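Local coordinates for BH1478 protein (Bacillus halodurans, PDB 2QUP) that is of unknown function but belongs to the DUF327 family and folds as a bundle of four long helices, at residues M47-D52 with K70-E75; E59-E64 with K122-L127; K74-D79 with G138-I143. All blocks are in the same frame, centred on the assembly; numbering follows the deposited sequence. Where two conformers were deposited one is given.

Interaction 1 (M47-D52 with K70-E75)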
# COMPACT_ATOMS: atom_id res chain seq x y z
N MET A 47 0.35 -0.86 7.38
CA MET A 47 1.55 -0.19 6.88
C MET A 47 2.77 -0.39 7.80
O MET A 47 3.92 -0.41 7.34
CB MET A 47 1.24 1.29 6.69
CG MET A 47 2.30 2.13 5.99
SD MET A 47 3.07 1.39 4.54
CE MET A 47 1.79 1.62 3.31
N SER A 48 2.51 -0.54 9.10
CA SER A 48 3.55 -0.84 10.08
C SER A 48 4.18 -2.21 9.79
O SER A 48 5.41 -2.33 9.73
CB SER A 48 2.98 -0.80 11.50
OG SER A 48 2.88 0.54 11.98
N LYS A 49 3.33 -3.22 9.61
CA LYS A 49 3.73 -4.54 9.12
C LYS A 49 4.48 -4.46 7.78
O LYS A 49 5.57 -5.00 7.63
CB LYS A 49 2.51 -5.41 8.93
CG LYS A 49 1.88 -5.82 10.25
CD LYS A 49 0.61 -6.62 9.98
CE LYS A 49 0.11 -7.26 11.25
NZ LYS A 49 -0.83 -6.34 11.92
N ILE A 50 3.90 -3.75 6.84
CA ILE A 50 4.53 -3.56 5.53
C ILE A 50 5.92 -2.94 5.64
O ILE A 50 6.84 -3.39 4.96
CB ILE A 50 3.61 -2.75 4.58
CG1 ILE A 50 2.35 -3.56 4.23
CG2 ILE A 50 4.28 -2.45 3.27
CD1 ILE A 50 1.34 -2.74 3.47
N ASP A 51 6.08 -1.94 6.50
CA ASP A 51 7.41 -1.32 6.75
C ASP A 51 8.42 -2.33 7.29
O ASP A 51 9.58 -2.36 6.86
CB ASP A 51 7.28 -0.19 7.77
CG ASP A 51 6.81 1.09 7.17
OD1 ASP A 51 7.02 1.30 5.96
OD2 ASP A 51 6.22 1.90 7.91
N ASP A 52 7.98 -3.14 8.24
CA ASP A 52 8.84 -4.13 8.89
C ASP A 52 9.23 -5.26 7.93
O ASP A 52 10.37 -5.77 7.95
CB ASP A 52 8.12 -4.75 10.09
CG ASP A 52 8.06 -3.83 11.28
OD1 ASP A 52 8.94 -2.95 11.39
OD2 ASP A 52 7.12 -4.00 12.10
N LYS A 70 4.60 -9.07 -0.55
CA LYS A 70 3.59 -8.86 -1.57
C LYS A 70 2.21 -9.29 -1.08
O LYS A 70 1.23 -8.72 -1.51
CB LYS A 70 3.97 -9.57 -2.87
CG LYS A 70 5.20 -8.94 -3.54
CD LYS A 70 5.76 -9.79 -4.66
CE LYS A 70 4.74 -10.14 -5.73
NZ LYS A 70 5.47 -10.75 -6.87
N GLU A 71 2.14 -10.24 -0.15
CA GLU A 71 0.83 -10.58 0.39
C GLU A 71 0.27 -9.49 1.30
O GLU A 71 -0.95 -9.30 1.35
CB GLU A 71 0.81 -11.96 1.04
CG GLU A 71 0.63 -13.11 0.02
CD GLU A 71 -0.82 -13.30 -0.44
OE1 GLU A 71 -1.16 -12.90 -1.58
OE2 GLU A 71 -1.63 -13.86 0.34
N LEU A 72 1.15 -8.75 1.97
CA LEU A 72 0.75 -7.61 2.76
C LEU A 72 0.37 -6.43 1.86
O LEU A 72 -0.63 -5.75 2.10
CB LEU A 72 1.87 -7.23 3.74
CG LEU A 72 2.15 -8.14 4.92
CD1 LEU A 72 3.33 -7.59 5.68
CD2 LEU A 72 0.94 -8.24 5.85
N VAL A 73 1.19 -6.17 0.83
CA VAL A 73 1.00 -5.03 -0.02
C VAL A 73 -0.31 -5.16 -0.78
O VAL A 73 -1.11 -4.22 -0.83
CB VAL A 73 2.17 -4.85 -1.01
CG1 VAL A 73 1.76 -3.87 -2.09
CG2 VAL A 73 3.37 -4.29 -0.29
N LYS A 74 -0.54 -6.36 -1.32
CA LYS A 74 -1.78 -6.72 -2.01
C LYS A 74 -3.01 -6.55 -1.11
O LYS A 74 -4.09 -6.15 -1.57
CB LYS A 74 -1.70 -8.16 -2.54
CG LYS A 74 -2.80 -8.61 -3.51
CD LYS A 74 -2.42 -9.93 -4.19
CE LYS A 74 -3.63 -10.61 -4.84
NZ LYS A 74 -3.48 -12.10 -4.96
N GLU A 75 -2.86 -6.87 0.17
CA GLU A 75 -3.97 -6.64 1.12
C GLU A 75 -4.26 -5.16 1.39
O GLU A 75 -5.42 -4.76 1.58
CB GLU A 75 -3.68 -7.32 2.44
CG GLU A 75 -4.86 -7.24 3.41
CD GLU A 75 -4.51 -7.76 4.77
OE1 GLU A 75 -5.43 -7.87 5.63
OE2 GLU A 75 -3.32 -8.06 4.98

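Interaction 2 (E59-E64 with K122-L127)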
# COMPACT_ATOMS: atom_id res chain seq x y z
N GLU A 59 16.94 -6.88 3.86
CA GLU A 59 18.02 -7.53 4.59
C GLU A 59 18.21 -8.98 4.13
O GLU A 59 19.33 -9.42 3.92
CB GLU A 59 17.72 -7.54 6.10
CG GLU A 59 17.65 -6.18 6.79
CD GLU A 59 18.98 -5.44 6.86
OE1 GLU A 59 19.06 -4.33 6.29
OE2 GLU A 59 19.94 -5.95 7.48
N THR A 60 17.12 -9.74 4.02
CA THR A 60 17.23 -11.17 3.72
C THR A 60 17.32 -11.42 2.23
O THR A 60 18.22 -12.14 1.79
CB THR A 60 16.09 -12.00 4.28
OG1 THR A 60 14.89 -11.62 3.62
CG2 THR A 60 15.92 -11.79 5.77
N ARG A 61 16.39 -10.86 1.49
CA ARG A 61 16.34 -10.90 -0.01
C ARG A 61 16.01 -12.32 -0.52
O ARG A 61 16.52 -12.78 -1.48
CB ARG A 61 17.58 -10.29 -0.68
CG ARG A 61 17.93 -8.89 -0.20
CD ARG A 61 19.37 -8.51 -0.49
NE ARG A 61 20.34 -9.29 0.28
CZ ARG A 61 20.95 -8.89 1.39
NH1 ARG A 61 21.82 -9.69 1.99
NH2 ARG A 61 20.69 -7.70 1.93
N THR A 62 15.08 -12.96 0.15
CA THR A 62 14.67 -14.28 -0.23
C THR A 62 13.29 -14.18 -0.87
O THR A 62 12.56 -13.21 -0.63
CB THR A 62 14.61 -15.21 1.01
OG1 THR A 62 13.66 -14.70 1.94
CG2 THR A 62 15.97 -15.34 1.70
N ILE A 63 12.92 -15.18 -1.65
CA ILE A 63 11.56 -15.27 -2.22
C ILE A 63 10.53 -15.51 -1.11
O ILE A 63 9.38 -15.07 -1.21
CB ILE A 63 11.47 -16.37 -3.32
CG1 ILE A 63 12.31 -15.96 -4.53
CG2 ILE A 63 10.04 -16.60 -3.80
CD1 ILE A 63 13.03 -17.12 -5.15
N GLU A 64 10.96 -16.17 -0.03
CA GLU A 64 10.12 -16.32 1.13
C GLU A 64 9.73 -14.97 1.75
O GLU A 64 8.60 -14.79 2.21
CB GLU A 64 10.82 -17.19 2.16
CG GLU A 64 10.01 -17.41 3.46
CD GLU A 64 10.89 -17.91 4.61
OE1 GLU A 64 10.34 -18.31 5.66
OE2 GLU A 64 12.14 -17.88 4.47
N LYS A 122 20.64 -12.27 -10.02
CA LYS A 122 21.70 -13.07 -9.40
C LYS A 122 22.48 -12.29 -8.35
O LYS A 122 22.59 -12.73 -7.20
CB LYS A 122 22.62 -13.67 -10.47
CG LYS A 122 22.07 -14.94 -11.13
CD LYS A 122 22.27 -14.93 -12.65
CE LYS A 122 23.48 -15.76 -13.07
NZ LYS A 122 23.23 -17.22 -12.89
N GLU A 123 23.02 -11.14 -8.74
CA GLU A 123 23.42 -10.12 -7.79
C GLU A 123 22.20 -9.32 -7.28
O GLU A 123 21.17 -9.24 -7.95
CB GLU A 123 24.53 -9.23 -8.39
CG GLU A 123 24.10 -8.02 -9.24
CD GLU A 123 23.12 -8.34 -10.37
OE1 GLU A 123 22.14 -7.57 -10.53
OE2 GLU A 123 23.32 -9.34 -11.10
N LYS A 124 22.32 -8.75 -6.08
CA LYS A 124 21.15 -8.45 -5.24
C LYS A 124 21.49 -7.50 -4.06
O LYS A 124 21.88 -7.96 -2.98
CB LYS A 124 20.56 -9.76 -4.71
CG LYS A 124 19.08 -9.73 -4.45
CD LYS A 124 18.49 -11.13 -4.24
CE LYS A 124 19.53 -12.25 -4.19
NZ LYS A 124 19.60 -13.02 -5.47
N LYS A 125 21.31 -6.19 -4.27
CA LYS A 125 21.82 -5.18 -3.34
C LYS A 125 20.75 -4.65 -2.38
O LYS A 125 19.73 -4.11 -2.81
CB LYS A 125 22.50 -4.04 -4.10
CG LYS A 125 23.96 -4.35 -4.44
CD LYS A 125 24.74 -3.08 -4.76
CE LYS A 125 25.15 -3.01 -6.23
NZ LYS A 125 24.70 -1.74 -6.88
N GLY A 126 21.01 -4.79 -1.08
CA GLY A 126 20.05 -4.41 -0.05
C GLY A 126 19.55 -2.97 -0.12
O GLY A 126 18.41 -2.71 0.22
N LEU A 127 20.38 -2.02 -0.56
CA LEU A 127 19.97 -0.62 -0.54
C LEU A 127 19.04 -0.24 -1.69
O LEU A 127 18.10 0.55 -1.49
CB LEU A 127 21.17 0.32 -0.47
CG LEU A 127 20.90 1.77 -0.08
CD1 LEU A 127 20.25 1.89 1.29
CD2 LEU A 127 22.23 2.49 -0.10

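Interaction 3 (K74-D79 with G138-I143)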
# COMPACT_ATOMS: atom_id res chain seq x y z
N LYS A 74 -0.54 -6.36 -1.32
CA LYS A 74 -1.78 -6.72 -2.01
C LYS A 74 -3.01 -6.55 -1.11
O LYS A 74 -4.09 -6.15 -1.57
CB LYS A 74 -1.70 -8.16 -2.54
CG LYS A 74 -2.80 -8.61 -3.51
CD LYS A 74 -2.42 -9.93 -4.19
CE LYS A 74 -3.63 -10.61 -4.84
NZ LYS A 74 -3.48 -12.10 -4.96
N GLU A 75 -2.86 -6.87 0.17
CA GLU A 75 -3.97 -6.64 1.12
C GLU A 75 -4.26 -5.16 1.39
O GLU A 75 -5.42 -4.76 1.58
CB GLU A 75 -3.68 -7.32 2.44
CG GLU A 75 -4.86 -7.24 3.41
CD GLU A 75 -4.51 -7.76 4.77
OE1 GLU A 75 -5.43 -7.87 5.63
OE2 GLU A 75 -3.32 -8.06 4.98
N PHE A 76 -3.20 -4.36 1.46
CA PHE A 76 -3.28 -2.92 1.64
C PHE A 76 -4.00 -2.27 0.47
O PHE A 76 -4.94 -1.51 0.69
CB PHE A 76 -1.87 -2.32 1.76
CG PHE A 76 -1.85 -0.88 2.20
CD1 PHE A 76 -1.58 -0.55 3.53
CD2 PHE A 76 -2.11 0.16 1.28
CE1 PHE A 76 -1.55 0.81 3.95
CE2 PHE A 76 -2.10 1.51 1.68
CZ PHE A 76 -1.80 1.85 3.01
N VAL A 77 -3.52 -2.52 -0.76
CA VAL A 77 -4.14 -2.02 -1.98
C VAL A 77 -5.65 -2.22 -1.99
O VAL A 77 -6.39 -1.27 -2.20
CB VAL A 77 -3.51 -2.59 -3.23
CG1 VAL A 77 -4.27 -2.15 -4.50
CG2 VAL A 77 -2.04 -2.14 -3.34
N GLY A 78 -6.10 -3.44 -1.74
CA GLY A 78 -7.53 -3.74 -1.64
C GLY A 78 -8.24 -2.80 -0.71
O GLY A 78 -9.23 -2.18 -1.08
N ASP A 79 -7.72 -2.67 0.51
CA ASP A 79 -8.37 -1.88 1.55
C ASP A 79 -8.26 -0.38 1.33
O ASP A 79 -9.16 0.37 1.69
CB ASP A 79 -7.82 -2.23 2.93
CG ASP A 79 -8.27 -3.59 3.41
OD1 ASP A 79 -7.66 -4.11 4.37
OD2 ASP A 79 -9.22 -4.16 2.83
N GLY A 138 5.51 4.92 -0.91
CA GLY A 138 5.12 6.24 -1.41
C GLY A 138 3.90 6.25 -2.31
O GLY A 138 3.00 7.07 -2.14
N LEU A 139 3.85 5.32 -3.25
CA LEU A 139 2.64 5.11 -4.02
C LEU A 139 1.47 4.64 -3.12
O LEU A 139 0.34 5.13 -3.24
CB LEU A 139 2.90 4.13 -5.15
CG LEU A 139 3.95 4.60 -6.18
CD1 LEU A 139 4.41 3.46 -7.08
CD2 LEU A 139 3.41 5.73 -7.00
N LEU A 140 1.74 3.73 -2.20
CA LEU A 140 0.66 3.09 -1.41
C LEU A 140 -0.16 4.04 -0.56
O LEU A 140 -1.40 3.92 -0.43
CB LEU A 140 1.25 2.02 -0.49
CG LEU A 140 1.57 0.63 -1.04
CD1 LEU A 140 2.13 -0.22 0.08
CD2 LEU A 140 0.38 -0.07 -1.69
N ILE A 141 0.53 4.97 0.08
CA ILE A 141 -0.14 5.91 0.97
C ILE A 141 -0.98 6.93 0.19
O ILE A 141 -1.92 7.52 0.72
CB ILE A 141 0.85 6.61 1.95
CG1 ILE A 141 1.95 7.34 1.18
CG2 ILE A 141 1.48 5.61 2.92
CD1 ILE A 141 2.90 8.13 2.07
N ASN A 142 -0.65 7.14 -1.09
CA ASN A 142 -1.42 8.01 -1.96
C ASN A 142 -2.70 7.40 -2.53
O ASN A 142 -3.45 8.09 -3.21
CB ASN A 142 -0.58 8.47 -3.12
CG ASN A 142 0.58 9.33 -2.71
OD1 ASN A 142 0.55 10.00 -1.69
ND2 ASN A 142 1.62 9.31 -3.52
N ILE A 143 -2.93 6.11 -2.29
CA ILE A 143 -4.09 5.41 -2.88
C ILE A 143 -5.35 6.02 -2.33
O ILE A 143 -6.22 6.44 -3.09
CB ILE A 143 -4.09 3.85 -2.67
CG1 ILE A 143 -3.06 3.18 -3.60
CG2 ILE A 143 -5.43 3.28 -3.12
CD1 ILE A 143 -2.65 1.77 -3.19

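Interaction 1 (M47-D52 with K70-E75)
Ile-50 and Leu-72 meet alongside, and their side chains run past each other in opposite directions. CG1 of Ile-50 rests against CB of Leu-72 at 3.7 Å. That branch lies beside the backbone N of Ile-50, with CG1 anti to the carbonyl carbon (chi1 -67°). From there the chain stays extended, and Ile-50 CD1 reaches past the Leu-72 side chain to its backbone, 3.8 Å from Leu-72 O. Leu-72 reaches the other way. The CD1 methyl of Leu-72 sits over the backbone of Lys-49, 3.9 Å from Lys-49 O, and touches CB of Lys-49 at 4.0 Å. The rest of the Lys-49 chain leads away from the contact. The two segments belong to helix 27-60 and helix 63-88, the first hairpin of an up-and-down four-helix bundle. The segment axes come within 9.6 Å and run nearly antiparallel, at 151°. Ile-50 uses its second branch on Val-73. Here the two side chains cross at about a right angle, and CG2 of Ile-50 meets CG2 of Val-73 at 4.1 Å. Ile-50 and Val-73 are buried. Ile-50 also packs on Tyr-69 of helix 63-88. Leu-72 is partly exposed, flanked by Leu-46 and Gln-53, while Val-73 reaches Leu-112 of helix 98-120 and Leu-140 of helix 126-144.

Interaction 2 (E59-E64 with K122-L127)
Lys-124 is the first residue along 122-127 to touch the other segment, and it meets Arg-61 with both its side chain and its carbonyl. The methylenes of the two long chains lie against each other. CD of Lys-124 is 3.8 Å from CB of Arg-61 and also packs on the Arg-61 carbonyl oxygen. CG leaves Lys-124 anti to the backbone N (chi1 -151°), and the chain then bends at chi3 and chi4. The bend turns NZ back to its own loop, where it is hydrogen-bonded to Ala-121 O. A second bond, from Lys-124 NZ to Lys-122 O at 3.5 Å, is weak. The Lys-124 carbonyl oxygen faces the Arg-61 chain, with CD of Arg-61 3.6 Å away. With an alanine at this position, Arg-61 CB would probably lose its packing against the Lys-124 methylenes, and Ala-121 O its ammonium partner. Lys-125 follows as the N-cap residue of helix 126-144. Gly-126 opens that helix, and its CA lies 3.9 Å from NH2 of Arg-61, with no side chain between them. Arg-61 is deposited in two conformers; in the one described, one face of its guanidinium lies over the Glu-59 carbonyl carbon, offset toward the rim, and NH2 bonds to Ser-58 O. Arg-61 itself leaves helix 27-60 with positive phi (70°). Thr-62 then caps helix 63-88 by bonding Glu-65 N. The contact thus brings two interhelical turns together at one end of the bundle. No hydrogen bond joins them. Arg-61 turns to Ser-58 O in the last turn of helix 27-60, and Lys-124 to Ala-121 O in its own loop. This probably eases any repulsion between the two cations, whose charged atoms do not touch, and the apolar parts of the chains make the contact.

Interaction 3 (K74-D79 with G138-I143)
The apolar contacts centre on CD2 of Leu-140, which is met from two neighbouring residues of helix 63-88. CG2 of Val-77 touches Leu-140 CD2 at 3.6 Å, the two side chains crossing at about a right angle. CD2 of the Phe-76 ring lies 3.9 Å from Leu-140 CD2. Val-77 CG2 also reaches CD1 of Ile-143, 4.0 Å away, again nearly at right angles. The second kind of contact is between ring and carbonyl. The Leu-140 oxygen sits at the edge of the Phe-76 ring, near its plane, 3.3 Å from CE2. Phe-76 carries CG anti to its own N (chi1 -169°), which sends the ring across to helix 126-144. The helices, second and fourth of the bundle, run in roughly the same direction, with 26° between the segment axes. Ile-50 of helix 27-60 packs on the ring, while Val-105 and Ile-104 of helix 98-120 reach Val-77 and Ile-143. All four helices therefore meet in this core. No hydrogen bond crosses between the segments. The Leu-140 oxygen accepts Ile-143 N within its helix, and the ring edge, slightly positive, probably gives it a mild further attraction.

All three contacts lie in one helical bundle. Interactions 1 and 3 are close, with centres about 9 Å apart. They follow each other on helix 63-88 and share Lys-74 and Glu-75. They touch directly: Met-47 CE packs on Phe-76 CE1 at 3.5 Å and on Leu-140 CD1 at 3.7 Å. Together they form one continuous core linking helices 27-60, 63-88 and 126-144. Interaction 2 lies apart at an end of the bundle, its centre about 17 Å from that of interaction 1 and about 23 Å from that of interaction 3. Its segments alternate along the chain with those of each. The same three helices are thus joined at the core and again at their turns.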